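Local structure of EST1E (Clostridium proteoclasticum, 2WTM) at residues L17-N22 / G56-R61; D183-Y188 / K213-C218; K73-T78 / G165-G170; I140-E145 / V175-R180. The protein is a promiscuous feruloyl esterase of the alpha/beta-hydrolase fold that probably hydrolyses its esters with a serine nucleophile. All coordinates share one frame; numbering follows the deposited sequence.

How the contacts relate
Contact 1 comes first along the chain and lies in the central mixed sheet, where strand 11-18 pairs with strand 58-62. It stands apart from the rest: its centre is about 28 Å from that of contact 2 and about 35 Å from that of contact 4. Contacts 3 and 4 alternate in sequence, have centres about 16 Å apart and touch through Thr-78 and Val-175. Strand 166-169 of contact 3 runs on to helix 171-176 of contact 4. Helix 181-187 of contact 2 follows, with Phe-184 packed on Ile-179. Contacts 2 and 4 both reach the second subunit. Residues 165-188 thus link three contacts in succession, from a small two-stranded sheet to the subunit interface.

Contact 1: L17-N22 / G56-R61; sequences LDMPKN and GVATLR
Asp-18 and Thr-59 form an antiparallel hydrogen-bonded pair in the central mixed sheet of the alpha/beta-hydrolase fold, where strand 11-18 runs against strand 58-62. Asp-18 N donates to Thr-59 O at 2.9 Å, and Thr-59 N returns a matching bond to Asp-18 O. The two carbonyls also take CA-H...O contacts, from Leu-17 to Thr-59 O and from Ala-58 to Asp-18 O. On its other side, strand 58-62 bonds to strand 27-33.

The acid side chain of Asp-18 stands on the same face of the sheet as Thr-59. It forms a salt bridge with Arg-61, NH2 to OD2 2.9 Å. OD2 is met on its syn side, 22° out of the carboxylate plane, while the oxygen lies near the guanidinium plane. A bend at chi3 (-70°) turns the arginine head to meet the acid. The other end nitrogen, NH1, is bonded to Ser-40 O. Asn-53 ND2 of helix 43-54 is hydrogen-bonded to Thr-59 OG1.

The opposite face is apolar. Leu-60 CD1 packs on Leu-17 CB at 4.1 Å, and Met-19 SD rests against Ala-58 CB. Beyond the paired residues, the ring of Pro-20 lies on the backbone of Gly-56, with CG 3.4 Å from the glycine C. Gly-56 has positive phi and closes the Schellman motif at the end of helix 43-54. One water joins the polar groups: it accepts from Arg-61 NE at 3.0 Å, can donate to Asp-18 OD2 and is bonded to Thr-59 OG1.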
loop_
_atom_site.group_PDB
_atom_site.type_symbol
_atom_site.label_atom_id
_atom_site.label_comp_id
_atom_site.label_asym_id
_atom_site.label_seq_id
_atom_site.Cartn_x
_atom_site.Cartn_y
_atom_site.Cartn_z
ATOM N N LEU A 17 11.517 -2.667 -22.967
ATOM C CA LEU A 17 12.534 -3.663 -22.744
ATOM C C LEU A 17 13.666 -3.393 -23.731
ATOM O O LEU A 17 13.425 -3.359 -24.963
ATOM C CB LEU A 17 11.946 -5.058 -22.984
ATOM C CG LEU A 17 12.915 -6.231 -22.870
ATOM C CD1 LEU A 17 13.618 -6.353 -21.520
ATOM C CD2 LEU A 17 12.118 -7.529 -23.201
ATOM N N ASP A 18 14.868 -3.189 -23.207
ATOM C CA ASP A 18 16.056 -2.993 -24.053
ATOM C C ASP A 18 17.070 -4.015 -23.716
ATOM O O ASP A 18 17.412 -4.248 -22.552
ATOM C CB ASP A 18 16.654 -1.627 -23.868
ATOM C CG ASP A 18 15.804 -0.540 -24.459
ATOM O OD1 ASP A 18 15.929 -0.223 -25.689
ATOM O OD2 ASP A 18 14.973 -0.004 -23.702
ATOM N N MET A 19 17.575 -4.678 -24.772
ATOM C CA MET A 19 18.519 -5.765 -24.617
ATOM C C MET A 19 19.946 -5.304 -24.883
ATOM O O MET A 19 20.145 -4.315 -25.562
ATOM C CB MET A 19 18.201 -6.890 -25.592
ATOM C CG MET A 19 16.814 -7.530 -25.384
ATOM S SD MET A 19 16.548 -8.378 -23.818
ATOM C CE MET A 19 17.745 -9.609 -23.734
ATOM N N PRO A 20 20.926 -6.013 -24.315
ATOM C CA PRO A 20 22.312 -5.688 -24.705
ATOM C C PRO A 20 22.464 -5.963 -26.189
ATOM O O PRO A 20 21.729 -6.779 -26.721
ATOM C CB PRO A 20 23.151 -6.629 -23.864
ATOM C CG PRO A 20 22.316 -7.014 -22.758
ATOM C CD PRO A 20 20.896 -7.029 -23.286
ATOM N N LYS A 21 23.363 -5.202 -26.814
ATOM C CA LYS A 21 23.573 -5.138 -28.279
ATOM C C LYS A 21 23.551 -6.478 -28.935
ATOM O O LYS A 21 22.953 -6.674 -30.021
ATOM C CB LYS A 21 24.949 -4.498 -28.549
ATOM N N ASN A 22 24.255 -7.398 -28.298
ATOM C CA ASN A 22 24.555 -8.669 -28.899
ATOM C C ASN A 22 23.374 -9.627 -28.875
ATOM O O ASN A 22 23.488 -10.707 -29.411
ATOM C CB ASN A 22 25.764 -9.326 -28.214
ATOM C CG ASN A 22 25.664 -9.292 -26.702
ATOM O OD1 ASN A 22 25.621 -8.095 -26.149
ATOM N ND2 ASN A 22 25.615 -10.335 -26.039
ATOM N N GLY A 56 26.004 -5.223 -20.685
ATOM C CA GLY A 56 25.388 -6.526 -20.792
ATOM C C GLY A 56 24.163 -6.814 -19.948
ATOM O O GLY A 56 23.822 -7.954 -19.724
ATOM N N VAL A 57 23.545 -5.745 -19.506
ATOM C CA VAL A 57 22.324 -5.830 -18.643
ATOM C C VAL A 57 21.149 -5.317 -19.434
ATOM O O VAL A 57 21.096 -4.170 -19.855
ATOM C CB VAL A 57 22.590 -5.051 -17.281
ATOM C CG1 VAL A 57 21.330 -5.026 -16.366
ATOM C CG2 VAL A 57 23.716 -5.677 -16.506
ATOM N N ALA A 58 20.174 -6.201 -19.593
ATOM C CA ALA A 58 18.898 -5.791 -20.195
ATOM C C ALA A 58 18.213 -4.855 -19.184
ATOM O O ALA A 58 18.490 -4.882 -17.997
ATOM C CB ALA A 58 18.074 -6.953 -20.438
ATOM N N THR A 59 17.321 -4.022 -19.700
ATOM C CA THR A 59 16.623 -3.058 -18.840
ATOM C C THR A 59 15.153 -3.097 -19.129
ATOM O O THR A 59 14.714 -3.288 -20.284
ATOM C CB THR A 59 17.169 -1.649 -19.037
ATOM O OG1 THR A 59 17.124 -1.276 -20.451
ATOM C CG2 THR A 59 18.607 -1.563 -18.456
ATOM N N LEU A 60 14.366 -2.853 -18.070
ATOM C CA LEU A 60 12.924 -2.762 -18.223
ATOM C C LEU A 60 12.563 -1.491 -17.522
ATOM O O LEU A 60 12.510 -1.422 -16.272
ATOM C CB LEU A 60 12.192 -3.993 -17.667
ATOM C CG LEU A 60 10.668 -4.167 -17.801
ATOM C CD1 LEU A 60 10.291 -4.149 -19.295
ATOM C CD2 LEU A 60 10.282 -5.428 -17.154
ATOM N N ARG A 61 12.369 -0.440 -18.317
ATOM C CA ARG A 61 11.883 0.817 -17.860
ATOM C C ARG A 61 10.369 0.774 -17.816
ATOM O O ARG A 61 9.737 0.460 -18.825
ATOM C CB ARG A 61 12.359 1.984 -18.749
ATOM C CG ARG A 61 13.862 2.268 -18.788
ATOM C CD ARG A 61 14.213 3.234 -19.879
ATOM N NE ARG A 61 14.049 2.610 -21.196
ATOM C CZ ARG A 61 13.811 3.285 -22.301
ATOM N NH1 ARG A 61 13.616 4.561 -22.233
ATOM N NH2 ARG A 61 13.795 2.683 -23.500
HETATM O O HOH W 1 14.719 -0.267 -21.181
#

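Contact 2: D183-Y188 / K213-C218; sequences DFVDKY and KQYKNC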
loop_
_atom_site.group_PDB
_atom_site.type_symbol
_atom_site.label_atom_id
_atom_site.label_comp_id
_atom_site.label_asym_id
_atom_site.label_seq_id
_atom_site.Cartn_x
_atom_site.Cartn_y
_atom_site.Cartn_z
ATOM N N ASP A 183 12.283 0.646 8.084
ATOM C CA ASP A 183 12.011 -0.807 8.161
ATOM C C ASP A 183 12.509 -1.498 6.886
ATOM O O ASP A 183 13.097 -2.589 6.910
ATOM C CB ASP A 183 10.539 -1.111 8.334
ATOM C CG ASP A 183 10.020 -0.808 9.689
ATOM O OD1 ASP A 183 10.798 -0.366 10.573
ATOM O OD2 ASP A 183 8.798 -0.964 9.834
ATOM N N PHE A 184 12.193 -0.868 5.763
ATOM C CA PHE A 184 12.586 -1.418 4.456
ATOM C C PHE A 184 14.116 -1.339 4.223
ATOM O O PHE A 184 14.685 -2.205 3.570
ATOM C CB PHE A 184 11.876 -0.680 3.269
ATOM C CG PHE A 184 10.372 -0.753 3.281
ATOM C CD1 PHE A 184 9.726 -1.570 2.416
ATOM C CD2 PHE A 184 9.606 -0.065 4.214
ATOM C CE1 PHE A 184 8.339 -1.641 2.354
ATOM C CE2 PHE A 184 8.213 -0.090 4.161
ATOM C CZ PHE A 184 7.584 -0.900 3.237
ATOM N N VAL A 185 14.732 -0.280 4.696
ATOM C CA VAL A 185 16.199 -0.170 4.632
ATOM C C VAL A 185 16.824 -1.327 5.427
ATOM O O VAL A 185 17.743 -2.015 4.961
ATOM C CB VAL A 185 16.686 1.174 5.146
ATOM C CG1 VAL A 185 18.192 1.212 5.301
ATOM C CG2 VAL A 185 16.214 2.299 4.209
ATOM N N ASP A 186 16.317 -1.531 6.631
ATOM C CA ASP A 186 16.848 -2.610 7.443
ATOM C C ASP A 186 16.713 -3.993 6.832
ATOM O O ASP A 186 17.532 -4.906 7.113
ATOM C CB ASP A 186 16.120 -2.606 8.805
ATOM C CG ASP A 186 16.698 -1.619 9.777
ATOM O OD1 ASP A 186 17.792 -1.004 9.548
ATOM O OD2 ASP A 186 16.019 -1.454 10.824
ATOM N N LYS A 187 15.671 -4.217 6.052
ATOM C CA LYS A 187 15.426 -5.519 5.493
ATOM C C LYS A 187 16.259 -5.853 4.279
ATOM O O LYS A 187 16.480 -7.062 4.033
ATOM C CB LYS A 187 13.960 -5.714 5.205
ATOM C CG LYS A 187 13.122 -5.822 6.459
ATOM C CD LYS A 187 13.561 -6.955 7.371
ATOM C CE LYS A 187 13.432 -8.298 6.715
ATOM N NZ LYS A 187 13.617 -9.433 7.690
ATOM N N TYR A 188 16.774 -4.838 3.563
ATOM C CA TYR A 188 17.488 -5.141 2.322
ATOM C C TYR A 188 18.971 -5.020 2.594
ATOM O O TYR A 188 19.512 -3.923 2.661
ATOM C CB TYR A 188 17.051 -4.188 1.186
ATOM C CG TYR A 188 17.648 -4.633 -0.149
ATOM C CD1 TYR A 188 17.034 -5.644 -0.886
ATOM C CD2 TYR A 188 18.837 -4.062 -0.627
ATOM C CE1 TYR A 188 17.577 -6.069 -2.124
ATOM C CE2 TYR A 188 19.375 -4.500 -1.812
ATOM C CZ TYR A 188 18.742 -5.491 -2.540
ATOM O OH TYR A 188 19.270 -5.983 -3.724
ATOM N N LYS A 213 24.290 4.990 5.593
ATOM C CA LYS A 213 24.907 4.441 6.793
ATOM C C LYS A 213 24.011 3.411 7.447
ATOM O O LYS A 213 24.508 2.497 8.088
ATOM C CB LYS A 213 25.258 5.572 7.765
ATOM C CG LYS A 213 26.283 6.545 7.155
ATOM C CD LYS A 213 26.814 7.550 8.109
ATOM C CE LYS A 213 27.335 8.830 7.415
ATOM N NZ LYS A 213 28.482 8.607 6.507
ATOM N N GLN A 214 22.687 3.521 7.250
ATOM C CA GLN A 214 21.767 2.555 7.813
ATOM C C GLN A 214 21.805 1.184 7.144
ATOM O O GLN A 214 21.668 0.122 7.783
ATOM C CB GLN A 214 20.347 3.101 7.776
ATOM C CG GLN A 214 19.448 2.268 8.592
ATOM C CD GLN A 214 18.003 2.593 8.437
ATOM O OE1 GLN A 214 17.632 3.753 8.126
ATOM N NE2 GLN A 214 17.164 1.601 8.778
ATOM N N TYR A 215 21.943 1.183 5.814
ATOM C CA TYR A 215 21.995 -0.004 5.055
ATOM C C TYR A 215 23.194 -0.861 5.507
ATOM O O TYR A 215 24.268 -0.272 5.850
ATOM C CB TYR A 215 22.163 0.365 3.565
ATOM C CG TYR A 215 20.866 0.521 2.801
ATOM C CD1 TYR A 215 20.577 1.712 2.157
ATOM C CD2 TYR A 215 19.979 -0.539 2.693
ATOM C CE1 TYR A 215 19.371 1.873 1.438
ATOM C CE2 TYR A 215 18.792 -0.399 1.942
ATOM C CZ TYR A 215 18.502 0.845 1.346
ATOM O OH TYR A 215 17.305 0.977 0.650
ATOM N N LYS A 216 23.037 -2.167 5.444
ATOM C CA LYS A 216 24.130 -3.121 5.696
ATOM C C LYS A 216 25.269 -2.963 4.721
ATOM O O LYS A 216 26.438 -2.974 5.116
ATOM C CB LYS A 216 23.621 -4.556 5.674
ATOM C CG LYS A 216 24.634 -5.607 5.995
ATOM C CD LYS A 216 24.903 -5.645 7.505
ATOM C CE LYS A 216 26.001 -6.630 7.812
ATOM N NZ LYS A 216 26.337 -6.442 9.253
ATOM N N ASN A 217 24.948 -2.813 3.442
ATOM C CA ASN A 217 25.944 -2.888 2.373
ATOM C C ASN A 217 25.635 -1.767 1.349
ATOM O O ASN A 217 25.213 -2.093 0.252
ATOM C CB ASN A 217 25.855 -4.248 1.672
ATOM C CG ASN A 217 26.584 -5.387 2.413
ATOM O OD1 ASN A 217 27.767 -5.264 2.737
ATOM N ND2 ASN A 217 25.899 -6.504 2.619
ATOM N N CYS A 218 25.883 -0.510 1.683
ATOM C CA CYS A 218 25.633 0.574 0.752
ATOM C C CYS A 218 26.828 1.443 0.517
ATOM O O CYS A 218 27.482 1.890 1.448
ATOM C CB CYS A 218 24.482 1.447 1.268
ATOM S SG CYS A 218 24.078 2.893 0.233
HETATM O O HOH W 2 15.547 -1.081 1.025
HETATM O O HOH W 3 20.384 -3.089 5.405
HETATM O O HOH W 4 20.352 -2.170 7.963
HETATM O O HOH W 5 22.314 -3.280 2.184
#
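Val-185 lays its CG1 methyl over the centre of the Tyr-215 ring, 3.6 Å from the centroid and nearly on the ring normal. This is a CH-pi contact. With CG1 anti to the backbone N (chi1 170°), the same methyl also reaches Gln-214 CD at 3.4 Å. Its sister CG2 sits nearer the phenol end of the ring, by Tyr-215 CZ. The edge of that ring faces the backbone, where CD2 is 3.4 Å from Tyr-188 O.

Gln-214 runs extended past Val-185 to Asp-186. Its NE2 donates to Asp-186 OD1 at 2.8 Å, an almost straight bond of 167°. The oxygen lies in the amide plane, but the nitrogen stands well above the carboxylate plane, and the two flat groups are 78° apart. The contact joins the ends of two helices of the alpha/beta-hydrolase fold, 181-187 and 205-214. Tyr-188 and Tyr-215 are the first residues to leave them. Met-115 of helix 109-120 touches both Val-185 and Tyr-215, and Tyr-188 OH bonds to Ile-125 O of strand 125-131.

Waters complete the seam. One accepts from Tyr-215 OH at 2.7 Å and donates to Phe-184 O. Another accepts from Lys-216 N and can donate to Val-185 O. A third lies 2.6 Å from Gln-214 O and can donate to it or to Asp-186 OD1. A fourth accepts from Asn-217 N and donates to Tyr-188 O.

Contact 3: K73-T78 / G165-G170; sequences KFEDHT and GRKLKG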
loop_
_atom_site.group_PDB
_atom_site.type_symbol
_atom_site.label_atom_id
_atom_site.label_comp_id
_atom_site.label_asym_id
_atom_site.label_seq_id
_atom_site.Cartn_x
_atom_site.Cartn_y
_atom_site.Cartn_z
ATOM N N LYS A 73 -4.787 8.483 -13.826
ATOM C CA LYS A 73 -4.564 9.916 -13.750
ATOM C C LYS A 73 -3.520 10.207 -12.680
ATOM O O LYS A 73 -3.561 9.596 -11.567
ATOM C CB LYS A 73 -5.868 10.666 -13.331
ATOM C CG LYS A 73 -7.017 10.635 -14.329
ATOM C CD LYS A 73 -8.273 11.412 -13.694
ATOM C CE LYS A 73 -9.480 11.529 -14.636
ATOM N N PHE A 74 -2.656 11.152 -12.966
ATOM C CA PHE A 74 -1.623 11.533 -12.038
ATOM C C PHE A 74 -2.198 11.791 -10.655
ATOM O O PHE A 74 -1.633 11.377 -9.613
ATOM C CB PHE A 74 -0.932 12.814 -12.560
ATOM C CG PHE A 74 0.033 13.373 -11.632
ATOM C CD1 PHE A 74 1.340 12.904 -11.607
ATOM C CD2 PHE A 74 -0.354 14.328 -10.670
ATOM C CE1 PHE A 74 2.247 13.411 -10.694
ATOM C CE2 PHE A 74 0.577 14.855 -9.737
ATOM C CZ PHE A 74 1.869 14.381 -9.770
ATOM N N GLU A 75 -3.345 12.465 -10.631
ATOM C CA GLU A 75 -3.911 12.867 -9.349
ATOM C C GLU A 75 -4.280 11.689 -8.467
ATOM O O GLU A 75 -4.412 11.886 -7.255
ATOM C CB GLU A 75 -5.145 13.770 -9.548
ATOM C CG GLU A 75 -6.334 13.105 -10.153
ATOM C CD GLU A 75 -7.328 14.103 -10.764
ATOM O OE1 GLU A 75 -7.011 14.731 -11.796
ATOM O OE2 GLU A 75 -8.424 14.233 -10.202
ATOM N N ASP A 76 -4.526 10.548 -9.069
ATOM C CA ASP A 76 -5.010 9.385 -8.300
ATOM C C ASP A 76 -3.849 8.456 -7.957
ATOM O O ASP A 76 -4.080 7.347 -7.465
ATOM C CB ASP A 76 -6.002 8.629 -9.161
ATOM C CG ASP A 76 -7.300 9.373 -9.309
ATOM O OD1 ASP A 76 -7.769 9.916 -8.326
ATOM O OD2 ASP A 76 -7.857 9.418 -10.423
ATOM N N HIS A 77 -2.621 8.811 -8.296
ATOM C CA HIS A 77 -1.472 7.900 -7.950
ATOM C C HIS A 77 -1.128 8.027 -6.505
ATOM O O HIS A 77 -1.331 9.059 -5.892
ATOM C CB HIS A 77 -0.269 8.164 -8.830
ATOM C CG HIS A 77 0.796 9.067 -8.290
ATOM N ND1 HIS A 77 0.801 10.430 -8.497
ATOM C CD2 HIS A 77 1.957 8.782 -7.646
ATOM C CE1 HIS A 77 1.929 10.945 -7.993
ATOM N NE2 HIS A 77 2.644 9.964 -7.453
ATOM N N THR A 78 -0.606 6.920 -5.906
ATOM C CA THR A 78 -0.125 6.913 -4.548
ATOM C C THR A 78 1.061 5.926 -4.589
ATOM O O THR A 78 1.262 5.102 -5.502
ATOM C CB THR A 78 -1.124 6.369 -3.511
ATOM O OG1 THR A 78 -1.251 4.947 -3.647
ATOM C CG2 THR A 78 -2.511 7.049 -3.593
ATOM N N GLY A 165 0.828 22.612 -13.276
ATOM C CA GLY A 165 -0.522 22.432 -13.607
ATOM C C GLY A 165 -1.146 21.077 -13.337
ATOM O O GLY A 165 -2.194 20.759 -13.898
ATOM N N ARG A 166 -0.539 20.380 -12.373
ATOM C CA ARG A 166 -1.033 19.064 -11.985
ATOM C C ARG A 166 -1.846 19.209 -10.695
ATOM O O ARG A 166 -1.749 20.210 -9.945
ATOM C CB ARG A 166 0.138 18.150 -11.715
ATOM C CG ARG A 166 0.800 17.730 -13.021
ATOM C CD ARG A 166 2.015 16.964 -12.735
ATOM N NE ARG A 166 2.564 16.425 -13.981
ATOM C CZ ARG A 166 3.540 17.022 -14.652
ATOM N NH1 ARG A 166 4.141 18.120 -14.183
ATOM N NH2 ARG A 166 3.980 16.468 -15.796
ATOM N N LYS A 167 -2.606 18.170 -10.417
ATOM C CA LYS A 167 -3.420 18.075 -9.240
ATOM C C LYS A 167 -3.059 16.747 -8.558
ATOM O O LYS A 167 -2.812 15.775 -9.214
ATOM C CB LYS A 167 -4.897 17.989 -9.642
ATOM C CG LYS A 167 -5.501 19.100 -10.450
ATOM C CD LYS A 167 -6.960 18.777 -10.737
ATOM C CE LYS A 167 -7.766 19.894 -11.399
ATOM N NZ LYS A 167 -9.196 19.413 -11.542
ATOM N N LEU A 168 -3.149 16.712 -7.248
ATOM C CA LEU A 168 -2.858 15.485 -6.522
ATOM C C LEU A 168 -3.870 15.334 -5.389
ATOM O O LEU A 168 -3.942 16.211 -4.529
ATOM C CB LEU A 168 -1.434 15.498 -6.015
ATOM C CG LEU A 168 -0.921 14.245 -5.296
ATOM C CD1 LEU A 168 -0.829 13.098 -6.380
ATOM C CD2 LEU A 168 0.398 14.486 -4.610
ATOM N N LYS A 169 -4.560 14.186 -5.311
ATOM C CA LYS A 169 -5.470 13.950 -4.189
ATOM C C LYS A 169 -4.726 13.727 -2.899
ATOM O O LYS A 169 -3.634 13.191 -2.849
ATOM C CB LYS A 169 -6.405 12.784 -4.493
ATOM C CG LYS A 169 -7.382 13.063 -5.606
ATOM C CD LYS A 169 -8.276 11.946 -5.883
ATOM C CE LYS A 169 -9.296 12.407 -7.012
ATOM N NZ LYS A 169 -10.067 11.181 -7.477
ATOM N N GLY A 170 -5.319 14.156 -1.780
ATOM C CA GLY A 170 -4.626 14.004 -0.483
ATOM C C GLY A 170 -4.483 12.569 -0.062
ATOM O O GLY A 170 -3.664 12.275 0.813
HETATM O O HOH W 6 -10.245 10.316 -10.745
#
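Asp-76 OD1 accepts a hydrogen bond from Lys-169 NZ at 2.8 Å, through its syn lone pair. The pair is a salt bridge. The lysine chain is extended beyond CG and passes the acid closely, with CD and CE also beside OD1. A water donates to Asp-76 OD2 at 2.6 Å and accepts only a weak bond from Lys-169 NZ. Glu-75 OE2 lies farther from this ammonium, beyond salt-bridge range, so it may add a modest attraction.

One backbone bond joins the segments. Lys-169 N donates to Glu-75 O at 3.0 Å. Lys-167 O sits close to Glu-75 CA and CB and meets the edge of the Phe-74 ring, 3.2 Å from CD2. The contact thus sets the 3-10 turn 74-76, just before helix 79-93, against strand 166-169. That strand forms an antiparallel hairpin with strand 159-162, separate from the central sheet of the alpha/beta-hydrolase fold.

Phe-74 is held between two groups. Arg-166 CD lies over the centre of one face, 3.9 Å from the centroid, a CH-pi contact. The guanidinium itself is too far for more than a weak cation-pi attraction, and Arg-166 NH1 bonds to Trp-163 O. His-77 ND1 lies over the opposite face, toward the rim. It donates in its own ring plane to Phe-74 O at 2.8 Å, and His-77 N bonds to the same oxygen. Leu-168 CD1 touches both rings, 4.0 Å from Phe-74 CE2 and 3.8 Å from His-77 ND1.

Contact 4: I140-E145 / V175-R180; sequences IARTGE and VAQTIR
Arg-142 and Arg-180 stack their guanidinium groups, with centres 3.7 Å apart and planes 9° from parallel. Arg-142 NH2 lies over the centre of the Arg-180 group, while Arg-180 NH1 is offset toward the rim of its partner. Two like charges meet here; nearby carbonyls and Asp-183 of the second subunit may offset the repulsion. Bends at chi2 (-50°) and chi3 bring the head of Arg-180 over Arg-142.

Arg-142 is fixed by its edge. NH1 donates to Gln-177 O at 2.8 Å and to Ile-179 O at 2.9 Å. Both oxygens lie near the guanidinium plane, yet NH1 stands above each carbonyl plane. The carbonyls belong to a type I beta turn, Ala-176 to Ile-179. A water accepts from Arg-142 NH2 at 2.9 Å.

The extended side chain of Gln-177 runs to Ala-141. Its NE2 donates to Ala-141 O at 3.1 Å from one face of the carbonyl plane, and Gly-144 N reaches that oxygen from the other. NE2 also bonds to Pro-153 O, and OE1 accepts from Arg-122 of the second subunit. The methyls of Ala-141 and Ala-176 touch at 4.1 Å.

The contact joins the end of helix 137-143, closed by a Schellman motif at Gly-144, to the turn between helices 171-176 and 181-187. Helix 79-93 lies against that turn through Leu-79 and Phe-80, and Phe-184 of the second subunit packs on Thr-178.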
loop_
_atom_site.group_PDB
_atom_site.type_symbol
_atom_site.label_atom_id
_atom_site.label_comp_id
_atom_site.label_asym_id
_atom_site.label_seq_id
_atom_site.Cartn_x
_atom_site.Cartn_y
_atom_site.Cartn_z
ATOM N N ILE A 140 8.390 13.294 6.049
ATOM C CA ILE A 140 8.031 14.684 5.858
ATOM C C ILE A 140 6.536 14.836 5.698
ATOM O O ILE A 140 5.968 15.773 6.206
ATOM C CB ILE A 140 8.855 15.299 4.741
ATOM C CG1 ILE A 140 10.346 15.301 5.076
ATOM C CG2 ILE A 140 8.385 16.672 4.344
ATOM C CD1 ILE A 140 10.679 15.894 6.412
ATOM N N ALA A 141 5.851 13.854 5.089
ATOM C CA ALA A 141 4.414 13.858 5.004
ATOM C C ALA A 141 3.763 13.812 6.390
ATOM O O ALA A 141 2.719 14.452 6.630
ATOM C CB ALA A 141 3.914 12.721 4.134
ATOM N N ARG A 142 4.391 13.070 7.269
ATOM C CA ARG A 142 3.940 12.974 8.665
ATOM C C ARG A 142 4.035 14.300 9.396
ATOM O O ARG A 142 3.191 14.555 10.327
ATOM C CB ARG A 142 4.657 11.847 9.433
ATOM C CG ARG A 142 4.212 10.447 8.996
ATOM C CD ARG A 142 4.766 9.373 9.864
ATOM N NE ARG A 142 6.186 9.108 9.650
ATOM C CZ ARG A 142 6.683 8.298 8.726
ATOM N NH1 ARG A 142 5.885 7.630 7.953
ATOM N NH2 ARG A 142 8.018 8.096 8.670
ATOM N N THR A 143 4.949 15.142 8.942
ATOM C CA THR A 143 5.171 16.482 9.526
ATOM C C THR A 143 4.347 17.566 8.874
ATOM O O THR A 143 4.341 18.688 9.374
ATOM C CB THR A 143 6.635 16.946 9.434
ATOM O OG1 THR A 143 6.962 17.325 8.091
ATOM C CG2 THR A 143 7.558 15.963 9.953
ATOM N N GLY A 144 3.693 17.280 7.760
ATOM C CA GLY A 144 2.791 18.200 7.052
ATOM C C GLY A 144 3.442 18.896 5.880
ATOM O O GLY A 144 3.087 20.051 5.563
ATOM N N GLU A 145 4.364 18.245 5.162
ATOM C CA GLU A 145 4.811 18.814 3.908
ATOM C C GLU A 145 4.954 17.738 2.807
ATOM O O GLU A 145 5.228 16.547 3.100
ATOM C CB GLU A 145 6.127 19.541 4.102
ATOM C CG GLU A 145 6.849 19.870 2.810
ATOM C CD GLU A 145 8.190 20.604 2.981
ATOM O OE1 GLU A 145 8.396 21.180 4.079
ATOM O OE2 GLU A 145 9.024 20.527 2.018
ATOM N N VAL A 175 -1.576 7.828 2.326
ATOM C CA VAL A 175 -0.793 6.628 2.096
ATOM C C VAL A 175 0.657 6.816 2.511
ATOM O O VAL A 175 1.262 5.996 3.180
ATOM C CB VAL A 175 -0.889 6.213 0.615
ATOM C CG1 VAL A 175 0.141 5.182 0.273
ATOM C CG2 VAL A 175 -2.303 5.736 0.282
ATOM N N ALA A 176 1.269 7.895 2.079
ATOM C CA ALA A 176 2.680 8.132 2.343
ATOM C C ALA A 176 2.987 8.127 3.834
ATOM O O ALA A 176 4.036 7.643 4.294
ATOM C CB ALA A 176 3.154 9.447 1.736
ATOM N N GLN A 177 2.108 8.756 4.575
ATOM C CA GLN A 177 2.322 8.837 5.992
ATOM C C GLN A 177 2.479 7.458 6.680
ATOM O O GLN A 177 3.066 7.367 7.788
ATOM C CB GLN A 177 1.146 9.588 6.632
ATOM C CG GLN A 177 1.115 11.099 6.429
ATOM C CD GLN A 177 -0.012 11.735 7.216
ATOM O OE1 GLN A 177 -0.966 11.084 7.590
ATOM N NE2 GLN A 177 0.079 13.067 7.402
ATOM N N THR A 178 1.919 6.400 6.056
ATOM C CA THR A 178 1.917 5.072 6.710
ATOM C C THR A 178 3.264 4.374 6.610
ATOM O O THR A 178 3.528 3.365 7.254
ATOM C CB THR A 178 0.873 4.199 6.167
ATOM O OG1 THR A 178 1.244 3.687 4.869
ATOM C CG2 THR A 178 -0.509 4.869 6.199
ATOM N N ILE A 179 4.092 4.829 5.714
ATOM C CA ILE A 179 5.288 4.068 5.297
ATOM C C ILE A 179 6.448 4.369 6.189
ATOM O O ILE A 179 6.916 5.501 6.308
ATOM C CB ILE A 179 5.641 4.355 3.841
ATOM C CG1 ILE A 179 4.552 3.839 2.934
ATOM C CG2 ILE A 179 6.943 3.648 3.379
ATOM C CD1 ILE A 179 4.600 4.270 1.539
ATOM N N ARG A 180 6.981 3.305 6.819
ATOM C CA ARG A 180 8.195 3.421 7.652
ATOM C C ARG A 180 9.445 3.006 6.857
ATOM O O ARG A 180 9.798 1.860 6.843
ATOM C CB ARG A 180 8.033 2.531 8.868
ATOM C CG ARG A 180 6.690 2.704 9.590
ATOM C CD ARG A 180 6.299 4.099 9.910
ATOM N NE ARG A 180 7.342 4.782 10.657
ATOM C CZ ARG A 180 7.132 5.808 11.462
ATOM N NH1 ARG A 180 5.902 6.262 11.707
ATOM N NH2 ARG A 180 8.181 6.362 12.058
HETATM O O HOH W 7 10.025 6.721 7.102
#